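Local atomic coordinates of M152 protein (Murid herpesvirus 1, PDB entry 4G59), a protein that is an MHC class I-like viral glycoprotein, probably an immunoevasin that interferes with recognition of infected cells by binding host surface ligands. Residues B[206-214]-B[248-258]; B[49-60]-B[224-232]. All blocks are in the same frame, centred on the assembly; numbering follows the deposited sequence.

Overall arrangement
Contact 1 lies within the C-terminal sandwich; contact 2 joins that part of the chain to the N-terminal MHC-like platform. Contact 1 pairs the edge strand 210-213 with strand 250-253 inside one sheet, and it carries an N-linked sugar on Asn210. Contact 2, whose centre lies about 22 Å from that of contact 1, sets the 49-60 hairpin of the eight-stranded platform sheet against the turn that joins strands 220-225 and 231-238. Pro206 ties the two together: its CB lies 3.5 Å from CZ of Phe59, and its CA lies 3.5 Å from CD2 of Leu231. Along the chain the segments alternate, with 224-232 falling between the two halves of contact 1.

Contact 1. Residues B[206-214]-B[248-258]; sequences PLAYNISLA and FAFVISSPTGW. With NAG (2-acetamido-2-deoxy-beta-D-glucopyranose), chain F.
Leu213 and Phe250 face each other as a non-hydrogen-bonded pair of two antiparallel strands, and the leucine is worth following outward. Its CB passes 4.0 Å from the carbonyl oxygen of Ala249, and CG closes to 3.5 Å from that same Ala249 O. At CG the chain splits. CD1 stays 3.4 Å from Ala249 O and swings over the middle of the Phe250 ring, 3.8 Å from its centroid and 12° off the normal, a true CH-pi contact; CD2 reaches CB of Phe248 at 4.1 Å. A first torsion of -149°, well short of fully anti, accompanies this placing of the methyls on two phenylalanines.

CD1 of Ile211 runs alongside CG1 of Ile252 on the same face. Beneath them is the opposite sheet, strands 196-203 and 231-238: a two-sheet sandwich consistent with the Ig-like domain of MHC class I relatives. Phe250 packs there on Val197, Cys199 and Leu237.

The other face carries Asn210, Ser212, Val251 and Ser253. Asn210 ND2 is covalently bonded to C1 of the N-acetylglucosamine, while the backbone of Asn210 is gripped twice by Ser253: N gives to Ser253 O at 2.9 Å, and O receives Ser253 N at 2.7 Å. Just before strand 210-213, CE1 of Tyr209 lies 3.7 Å from CZ2 of Trp258, where strand 258-264 begins, and the Tyr209 hydroxyl is hydrogen-bonded to Val205 O.

Contact 2. Residues B[49-60]-B[224-232]; sequences RIEASGEVKHFP and RMYSGGRLK
Met225 pushes its thioether against the guanidinium of Arg49, the two side chains coming from opposite directions. SD sits over the centre of the guanidinium, and CE lies over the same group, tightly packed at 3.0 Å from Arg49 NH2. The methionine chain runs out with CG anti to the backbone N (chi1 -164°) and then bends at its last torsion, which turns the methyl toward the arginine. Lys57 passes along the same methionine: its CB is 3.8 Å from Met225 SD, and its extended chain brings NZ into a 3.0 Å hydrogen bond with Met225 O, tilted 32° from that carbonyl plane.

Farther along, the Phe59 ring meets Leu231 at its edge, Phe59 CE1 to Leu231 CD1 at 3.4 Å. Gly229, at a positive phi, lies close against the same ring, with its CA 3.3 Å from Phe59 CD1.

In the next shell, Glu51 holds both cations. Its OE2 takes Arg49 NH1 at 2.9 Å on the syn side and Lys57 NZ, also at 2.9 Å, on the anti side, the two donors arriving from opposite faces of the carboxylate plane. This salt-bridge network would hold the guanidinium in place under Met225; Asp46 adds a salt bridge to Arg49 NE.

Further out, platform and C-terminal sandwich join here, consistent with an MHC class I-like fold: strand 48-50 pairs with 34-40, where Arg49 rests on Ser38, strand 56-57 forms the platform edge, and the 224-232 turn joins strands 220-225 and 231-238, with Leu231 packed on Thr203 of strand 196-203.

Contact 1. Residues B[206-214]-B[248-258]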
loop_
_atom_site.group_PDB
_atom_site.type_symbol
_atom_site.label_atom_id
_atom_site.label_comp_id
_atom_site.label_asym_id
_atom_site.label_seq_id
_atom_site.Cartn_x
_atom_site.Cartn_y
_atom_site.Cartn_z
ATOM N N PRO B 206 -16.766 -3.174 2.826
ATOM C CA PRO B 206 -15.376 -3.608 2.646
ATOM C C PRO B 206 -15.206 -4.965 1.968
ATOM O O PRO B 206 -14.791 -5.941 2.616
ATOM C CB PRO B 206 -14.842 -3.684 4.086
ATOM C CG PRO B 206 -16.108 -3.935 4.959
ATOM C CD PRO B 206 -17.177 -3.135 4.252
ATOM N N LEU B 207 -15.457 -5.032 0.671
ATOM C CA LEU B 207 -15.195 -6.279 -0.055
ATOM C C LEU B 207 -13.909 -6.193 -0.872
ATOM O O LEU B 207 -13.429 -5.093 -1.195
ATOM C CB LEU B 207 -16.382 -6.651 -0.950
ATOM C CG LEU B 207 -17.647 -7.051 -0.198
ATOM C CD1 LEU B 207 -18.891 -6.970 -1.081
ATOM C CD2 LEU B 207 -17.455 -8.471 0.387
ATOM N N ALA B 208 -13.337 -7.351 -1.198
ATOM C CA ALA B 208 -12.140 -7.365 -2.041
ATOM C C ALA B 208 -12.502 -7.162 -3.503
ATOM O O ALA B 208 -12.468 -8.090 -4.293
ATOM C CB ALA B 208 -11.343 -8.638 -1.860
ATOM N N TYR B 209 -12.846 -5.935 -3.860
ATOM C CA TYR B 209 -13.247 -5.638 -5.218
ATOM C C TYR B 209 -12.073 -5.742 -6.171
ATOM O O TYR B 209 -10.915 -5.527 -5.802
ATOM C CB TYR B 209 -13.822 -4.225 -5.310
ATOM C CG TYR B 209 -14.981 -3.943 -4.378
ATOM C CD1 TYR B 209 -16.278 -4.316 -4.705
ATOM C CD2 TYR B 209 -14.777 -3.263 -3.186
ATOM C CE1 TYR B 209 -17.346 -4.028 -3.844
ATOM C CE2 TYR B 209 -15.822 -2.976 -2.329
ATOM C CZ TYR B 209 -17.093 -3.364 -2.653
ATOM O OH TYR B 209 -18.111 -3.063 -1.775
ATOM N N ASN B 210 -12.386 -6.089 -7.412
ATOM C CA ASN B 210 -11.387 -6.129 -8.459
ATOM C C ASN B 210 -11.796 -5.180 -9.573
ATOM O O ASN B 210 -12.897 -5.281 -10.116
ATOM C CB ASN B 210 -11.232 -7.550 -9.002
ATOM C CG ASN B 210 -10.186 -7.645 -10.096
ATOM O OD1 ASN B 210 -9.561 -6.649 -10.460
ATOM N ND2 ASN B 210 -9.992 -8.846 -10.626
ATOM N N ILE B 211 -10.903 -4.264 -9.920
ATOM C CA ILE B 211 -11.150 -3.340 -11.013
ATOM C C ILE B 211 -10.139 -3.627 -12.134
ATOM O O ILE B 211 -8.938 -3.763 -11.877
ATOM C CB ILE B 211 -11.076 -1.886 -10.527
ATOM C CG1 ILE B 211 -11.328 -0.910 -11.660
ATOM C CG2 ILE B 211 -9.743 -1.576 -9.916
ATOM C CD1 ILE B 211 -11.780 0.467 -11.135
ATOM N N SER B 212 -10.634 -3.757 -13.359
ATOM C CA SER B 212 -9.792 -4.043 -14.504
ATOM C C SER B 212 -10.511 -3.468 -15.722
ATOM O O SER B 212 -11.644 -2.985 -15.596
ATOM C CB SER B 212 -9.571 -5.551 -14.642
ATOM O OG SER B 212 -10.771 -6.214 -15.015
ATOM N N LEU B 213 -9.860 -3.491 -16.885
ATOM C CA LEU B 213 -10.460 -2.943 -18.108
ATOM C C LEU B 213 -10.961 -4.085 -18.971
ATOM O O LEU B 213 -10.342 -5.144 -19.009
ATOM C CB LEU B 213 -9.438 -2.122 -18.894
ATOM C CG LEU B 213 -9.947 -0.937 -19.708
ATOM C CD1 LEU B 213 -10.354 0.171 -18.752
ATOM C CD2 LEU B 213 -8.877 -0.452 -20.700
ATOM N N ALA B 214 -12.061 -3.862 -19.688
ATOM C CA ALA B 214 -12.771 -4.946 -20.370
ATOM C C ALA B 214 -11.919 -5.700 -21.381
ATOM O O ALA B 214 -12.035 -6.920 -21.514
ATOM C CB ALA B 214 -14.027 -4.420 -21.029
ATOM N N PHE B 248 -13.442 1.936 -24.331
ATOM C CA PHE B 248 -12.962 1.127 -23.224
ATOM C C PHE B 248 -14.055 1.071 -22.173
ATOM O O PHE B 248 -14.954 1.919 -22.140
ATOM C CB PHE B 248 -11.715 1.768 -22.615
ATOM C CG PHE B 248 -11.954 3.155 -22.096
ATOM C CD1 PHE B 248 -12.354 3.364 -20.785
ATOM C CD2 PHE B 248 -11.790 4.249 -22.923
ATOM C CE1 PHE B 248 -12.577 4.631 -20.320
ATOM C CE2 PHE B 248 -12.009 5.514 -22.454
ATOM C CZ PHE B 248 -12.407 5.705 -21.158
ATOM N N ALA B 249 -13.983 0.077 -21.301
ATOM C CA ALA B 249 -14.858 0.085 -20.140
ATOM C C ALA B 249 -14.123 -0.456 -18.944
ATOM O O ALA B 249 -13.366 -1.430 -19.049
ATOM C CB ALA B 249 -16.136 -0.703 -20.394
ATOM N N PHE B 250 -14.334 0.191 -17.803
ATOM C CA PHE B 250 -13.787 -0.333 -16.562
ATOM C C PHE B 250 -14.757 -1.378 -16.059
ATOM O O PHE B 250 -15.966 -1.156 -16.077
ATOM C CB PHE B 250 -13.648 0.788 -15.537
ATOM C CG PHE B 250 -12.539 1.764 -15.855
ATOM C CD1 PHE B 250 -11.266 1.549 -15.376
ATOM C CD2 PHE B 250 -12.781 2.896 -16.623
ATOM C CE1 PHE B 250 -10.238 2.441 -15.656
ATOM C CE2 PHE B 250 -11.747 3.802 -16.920
ATOM C CZ PHE B 250 -10.478 3.573 -16.434
ATOM N N VAL B 251 -14.241 -2.523 -15.627
ATOM C CA VAL B 251 -15.082 -3.534 -14.991
ATOM C C VAL B 251 -14.697 -3.640 -13.527
ATOM O O VAL B 251 -13.519 -3.808 -13.193
ATOM C CB VAL B 251 -14.975 -4.914 -15.665
ATOM C CG1 VAL B 251 -15.918 -5.911 -14.984
ATOM C CG2 VAL B 251 -15.319 -4.800 -17.131
ATOM N N ILE B 252 -15.705 -3.507 -12.666
ATOM C CA ILE B 252 -15.521 -3.580 -11.229
ATOM C C ILE B 252 -16.290 -4.791 -10.764
ATOM O O ILE B 252 -17.499 -4.876 -10.971
ATOM C CB ILE B 252 -16.096 -2.342 -10.552
ATOM C CG1 ILE B 252 -15.385 -1.088 -11.050
ATOM C CG2 ILE B 252 -15.918 -2.436 -9.070
ATOM C CD1 ILE B 252 -16.059 0.222 -10.618
ATOM N N SER B 253 -15.604 -5.745 -10.156
ATOM C CA SER B 253 -16.264 -6.977 -9.772
ATOM C C SER B 253 -16.149 -7.273 -8.279
ATOM O O SER B 253 -15.137 -6.989 -7.644
ATOM C CB SER B 253 -15.717 -8.132 -10.590
ATOM O OG SER B 253 -14.452 -8.487 -10.104
ATOM N N SER B 254 -17.216 -7.842 -7.728
ATOM C CA SER B 254 -17.334 -8.087 -6.298
ATOM C C SER B 254 -17.389 -9.584 -6.038
ATOM O O SER B 254 -17.981 -10.335 -6.816
ATOM C CB SER B 254 -18.614 -7.441 -5.784
ATOM O OG SER B 254 -18.944 -7.941 -4.504
ATOM N N PRO B 255 -16.751 -10.031 -4.951
ATOM C CA PRO B 255 -16.762 -11.470 -4.674
ATOM C C PRO B 255 -18.185 -11.964 -4.422
ATOM O O PRO B 255 -18.425 -13.163 -4.520
ATOM C CB PRO B 255 -15.928 -11.599 -3.382
ATOM C CG PRO B 255 -15.185 -10.296 -3.242
ATOM C CD PRO B 255 -15.944 -9.255 -3.984
ATOM N N THR B 256 -19.112 -11.062 -4.106
ATOM C CA THR B 256 -20.496 -11.478 -3.888
ATOM C C THR B 256 -21.243 -11.766 -5.188
ATOM O O THR B 256 -22.403 -12.184 -5.155
ATOM C CB THR B 256 -21.268 -10.477 -3.053
ATOM O OG1 THR B 256 -21.326 -9.233 -3.756
ATOM C CG2 THR B 256 -20.581 -10.280 -1.744
ATOM N N GLY B 257 -20.593 -11.548 -6.326
ATOM C CA GLY B 257 -21.118 -12.081 -7.574
ATOM C C GLY B 257 -21.717 -11.103 -8.557
ATOM O O GLY B 257 -22.141 -11.487 -9.644
ATOM N N TRP B 258 -21.756 -9.836 -8.186
ATOM C CA TRP B 258 -22.146 -8.806 -9.122
ATOM C C TRP B 258 -20.917 -8.124 -9.725
ATOM O O TRP B 258 -19.834 -8.166 -9.137
ATOM C CB TRP B 258 -23.044 -7.793 -8.423
ATOM C CG TRP B 258 -22.379 -7.012 -7.320
ATOM C CD1 TRP B 258 -22.423 -7.282 -5.978
ATOM C CD2 TRP B 258 -21.598 -5.810 -7.466
ATOM N NE1 TRP B 258 -21.719 -6.322 -5.290
ATOM C CE2 TRP B 258 -21.208 -5.407 -6.175
ATOM C CE3 TRP B 258 -21.204 -5.038 -8.566
ATOM C CZ2 TRP B 258 -20.427 -4.264 -5.952
ATOM C CZ3 TRP B 258 -20.427 -3.900 -8.345
ATOM C CH2 TRP B 258 -20.050 -3.524 -7.048
HETATM C C1 NAG F . -8.888 -9.694 -10.665
HETATM C C2 NAG F . -9.428 -11.016 -10.133
HETATM C C3 NAG F . -8.314 -12.051 -10.156
HETATM C C4 NAG F . -7.813 -12.155 -11.584
HETATM C C5 NAG F . -7.318 -10.780 -12.014
HETATM C C6 NAG F . -6.732 -10.821 -13.419
HETATM C C7 NAG F . -11.220 -11.010 -8.500
HETATM C C8 NAG F . -11.621 -10.809 -7.068
HETATM N N2 NAG F . -9.931 -10.848 -8.784
HETATM O O3 NAG F . -8.811 -13.298 -9.730
HETATM O O4 NAG F . -6.758 -13.086 -11.654
HETATM O O5 NAG F . -8.410 -9.888 -11.982
HETATM O O6 NAG F . -6.322 -9.526 -13.796
HETATM O O7 NAG F . -12.062 -11.307 -9.347
#

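Contact 2. Residues B[49-60]-B[224-232]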
loop_
_atom_site.group_PDB
_atom_site.type_symbol
_atom_site.label_atom_id
_atom_site.label_comp_id
_atom_site.label_asym_id
_atom_site.label_seq_id
_atom_site.Cartn_x
_atom_site.Cartn_y
_atom_site.Cartn_z
ATOM N N ARG B 49 -8.637 -1.885 11.270
ATOM C CA ARG B 49 -7.265 -1.456 11.046
ATOM C C ARG B 49 -6.831 -0.392 12.033
ATOM O O ARG B 49 -7.573 0.565 12.333
ATOM C CB ARG B 49 -7.038 -0.962 9.606
ATOM C CG ARG B 49 -5.555 -0.681 9.297
ATOM C CD ARG B 49 -5.366 0.229 8.086
ATOM N NE ARG B 49 -5.726 -0.377 6.797
ATOM C CZ ARG B 49 -5.762 0.290 5.635
ATOM N NH1 ARG B 49 -5.476 1.597 5.588
ATOM N NH2 ARG B 49 -6.098 -0.347 4.510
ATOM N N ILE B 50 -5.617 -0.566 12.534
ATOM C CA ILE B 50 -4.972 0.448 13.344
ATOM C C ILE B 50 -3.760 0.920 12.577
ATOM O O ILE B 50 -2.818 0.135 12.366
ATOM C CB ILE B 50 -4.466 -0.116 14.683
ATOM C CG1 ILE B 50 -5.547 -0.959 15.360
ATOM C CG2 ILE B 50 -3.999 1.024 15.582
ATOM C CD1 ILE B 50 -5.142 -1.547 16.687
ATOM N N GLU B 51 -3.773 2.189 12.168
ATOM C CA GLU B 51 -2.614 2.785 11.508
ATOM C C GLU B 51 -1.475 2.987 12.501
ATOM O O GLU B 51 -1.707 3.073 13.709
ATOM C CB GLU B 51 -2.988 4.130 10.898
ATOM C CG GLU B 51 -4.120 4.059 9.880
ATOM C CD GLU B 51 -3.707 3.429 8.569
ATOM O OE1 GLU B 51 -2.567 2.914 8.474
ATOM O OE2 GLU B 51 -4.522 3.456 7.629
ATOM N N ALA B 52 -0.246 3.070 12.000
ATOM C CA ALA B 52 0.902 3.295 12.871
ATOM C C ALA B 52 0.764 4.630 13.585
ATOM O O ALA B 52 1.281 4.805 14.677
ATOM C CB ALA B 52 2.192 3.225 12.088
ATOM N N SER B 53 0.050 5.568 12.969
ATOM C CA SER B 53 -0.253 6.852 13.594
ATOM C C SER B 53 -1.128 6.731 14.848
ATOM O O SER B 53 -1.346 7.718 15.546
ATOM C CB SER B 53 -0.975 7.747 12.590
ATOM O OG SER B 53 -2.280 7.253 12.348
ATOM N N GLY B 54 -1.638 5.533 15.139
ATOM C CA GLY B 54 -2.607 5.369 16.213
ATOM C C GLY B 54 -4.058 5.469 15.761
ATOM O O GLY B 54 -4.961 5.091 16.514
ATOM N N GLU B 55 -4.298 5.980 14.547
ATOM C CA GLU B 55 -5.674 6.103 14.031
ATOM C C GLU B 55 -6.359 4.747 13.913
ATOM O O GLU B 55 -5.757 3.763 13.448
ATOM C CB GLU B 55 -5.718 6.792 12.670
ATOM C CG GLU B 55 -7.134 7.031 12.189
ATOM C CD GLU B 55 -7.211 7.765 10.868
ATOM O OE1 GLU B 55 -6.187 7.914 10.168
ATOM O OE2 GLU B 55 -8.317 8.204 10.515
ATOM N N VAL B 56 -7.608 4.693 14.365
ATOM C CA VAL B 56 -8.367 3.458 14.338
ATOM C C VAL B 56 -9.453 3.565 13.272
ATOM O O VAL B 56 -10.283 4.482 13.303
ATOM C CB VAL B 56 -8.958 3.149 15.687
ATOM C CG1 VAL B 56 -9.730 1.849 15.623
ATOM C CG2 VAL B 56 -7.840 3.041 16.716
ATOM N N LYS B 57 -9.414 2.642 12.310
ATOM C CA LYS B 57 -10.356 2.620 11.202
ATOM C C LYS B 57 -11.215 1.372 11.307
ATOM O O LYS B 57 -10.702 0.257 11.366
ATOM C CB LYS B 57 -9.605 2.668 9.868
ATOM C CG LYS B 57 -8.858 3.990 9.641
ATOM C CD LYS B 57 -8.116 4.030 8.300
ATOM C CE LYS B 57 -7.431 5.381 8.107
ATOM N NZ LYS B 57 -6.512 5.434 6.930
ATOM N N HIS B 58 -12.521 1.569 11.372
ATOM C CA HIS B 58 -13.471 0.470 11.443
ATOM C C HIS B 58 -14.814 0.948 10.891
ATOM O O HIS B 58 -14.934 2.081 10.419
ATOM C CB HIS B 58 -13.624 -0.030 12.885
ATOM C CG HIS B 58 -14.230 0.978 13.813
ATOM N ND1 HIS B 58 -15.588 1.079 14.018
ATOM C CD2 HIS B 58 -13.658 1.930 14.585
ATOM C CE1 HIS B 58 -15.829 2.055 14.882
ATOM N NE2 HIS B 58 -14.676 2.593 15.231
ATOM N N PHE B 59 -15.824 0.089 10.948
ATOM C CA PHE B 59 -17.117 0.455 10.413
ATOM C C PHE B 59 -18.100 0.722 11.547
ATOM O O PHE B 59 -17.952 0.154 12.628
ATOM C CB PHE B 59 -17.574 -0.611 9.410
ATOM C CG PHE B 59 -16.681 -0.676 8.194
ATOM C CD1 PHE B 59 -16.996 0.051 7.050
ATOM C CD2 PHE B 59 -15.491 -1.393 8.225
ATOM C CE1 PHE B 59 -16.160 0.029 5.949
ATOM C CE2 PHE B 59 -14.644 -1.409 7.131
ATOM C CZ PHE B 59 -14.973 -0.704 5.995
ATOM N N PRO B 60 -19.077 1.617 11.315
ATOM C CA PRO B 60 -19.946 2.125 12.388
ATOM C C PRO B 60 -20.796 1.042 13.042
ATOM O O PRO B 60 -21.280 1.254 14.161
ATOM C CB PRO B 60 -20.840 3.160 11.671
ATOM C CG PRO B 60 -20.770 2.800 10.202
ATOM C CD PRO B 60 -19.374 2.241 10.013
ATOM N N ARG B 224 -8.349 2.689 -0.938
ATOM C CA ARG B 224 -8.055 3.548 0.211
ATOM C C ARG B 224 -9.127 3.379 1.276
ATOM O O ARG B 224 -10.325 3.348 0.956
ATOM C CB ARG B 224 -7.981 5.016 -0.220
ATOM C CG ARG B 224 -6.980 5.298 -1.327
ATOM C CD ARG B 224 -5.558 5.092 -0.841
ATOM N NE ARG B 224 -4.566 5.502 -1.842
ATOM C CZ ARG B 224 -3.592 4.716 -2.286
ATOM N NH1 ARG B 224 -3.465 3.489 -1.820
ATOM N NH2 ARG B 224 -2.743 5.152 -3.191
ATOM N N MET B 225 -8.712 3.282 2.534
ATOM C CA MET B 225 -9.663 3.195 3.640
ATOM C C MET B 225 -9.601 4.504 4.412
ATOM O O MET B 225 -8.500 4.978 4.737
ATOM C CB MET B 225 -9.304 2.025 4.571
ATOM C CG MET B 225 -10.449 1.630 5.510
ATOM S SD MET B 225 -9.837 0.499 6.773
ATOM C CE MET B 225 -8.843 -0.455 5.729
ATOM N N TYR B 226 -10.756 5.099 4.699
ATOM C CA TYR B 226 -10.807 6.375 5.422
ATOM C C TYR B 226 -11.472 6.260 6.793
ATOM O O TYR B 226 -11.905 5.184 7.188
ATOM C CB TYR B 226 -11.570 7.437 4.618
ATOM C CG TYR B 226 -10.940 7.742 3.291
ATOM C CD1 TYR B 226 -9.925 8.675 3.187
ATOM C CD2 TYR B 226 -11.370 7.099 2.131
ATOM C CE1 TYR B 226 -9.343 8.947 1.976
ATOM C CE2 TYR B 226 -10.795 7.375 0.914
ATOM C CZ TYR B 226 -9.780 8.293 0.847
ATOM O OH TYR B 226 -9.199 8.571 -0.361
ATOM N N SER B 227 -11.603 7.398 7.475
ATOM C CA SER B 227 -12.110 7.469 8.851
ATOM C C SER B 227 -13.437 6.768 9.178
ATOM O O SER B 227 -13.508 5.981 10.125
ATOM C CB SER B 227 -12.168 8.930 9.346
ATOM O OG SER B 227 -12.146 9.870 8.282
ATOM N N GLY B 228 -14.493 7.056 8.432
ATOM C CA GLY B 228 -15.820 6.689 8.923
ATOM C C GLY B 228 -16.474 5.472 8.299
ATOM O O GLY B 228 -17.665 5.478 8.025
ATOM N N GLY B 229 -15.711 4.417 8.075
ATOM C CA GLY B 229 -16.249 3.303 7.325
ATOM C C GLY B 229 -16.369 3.614 5.842
ATOM O O GLY B 229 -17.214 3.049 5.146
ATOM N N ARG B 230 -15.514 4.499 5.347
ATOM C CA ARG B 230 -15.570 4.885 3.936
ATOM C C ARG B 230 -14.420 4.268 3.142
ATOM O O ARG B 230 -13.271 4.325 3.585
ATOM C CB ARG B 230 -15.555 6.407 3.810
ATOM C CG ARG B 230 -16.759 7.093 4.478
ATOM C CD ARG B 230 -16.614 8.600 4.485
ATOM N NE ARG B 230 -15.535 9.035 5.369
ATOM C CZ ARG B 230 -14.790 10.114 5.156
ATOM N NH1 ARG B 230 -15.008 10.870 4.094
ATOM N NH2 ARG B 230 -13.825 10.436 6.001
ATOM N N LEU B 231 -14.728 3.666 1.986
ATOM C CA LEU B 231 -13.699 3.024 1.149
ATOM C C LEU B 231 -13.705 3.615 -0.237
ATOM O O LEU B 231 -14.746 4.117 -0.701
ATOM C CB LEU B 231 -13.961 1.537 0.955
ATOM C CG LEU B 231 -13.831 0.453 1.991
ATOM C CD1 LEU B 231 -15.062 0.395 2.784
ATOM C CD2 LEU B 231 -13.685 -0.840 1.235
ATOM N N LYS B 232 -12.568 3.488 -0.919
ATOM C CA LYS B 232 -12.425 3.977 -2.282
ATOM C C LYS B 232 -11.632 2.978 -3.112
ATOM O O LYS B 232 -10.524 2.595 -2.731
ATOM C CB LYS B 232 -11.716 5.333 -2.270
ATOM C CG LYS B 232 -11.290 5.866 -3.623
ATOM C CD LYS B 232 -11.672 7.338 -3.762
ATOM C CE LYS B 232 -10.751 8.303 -3.024
ATOM N NZ LYS B 232 -9.422 8.370 -3.680
#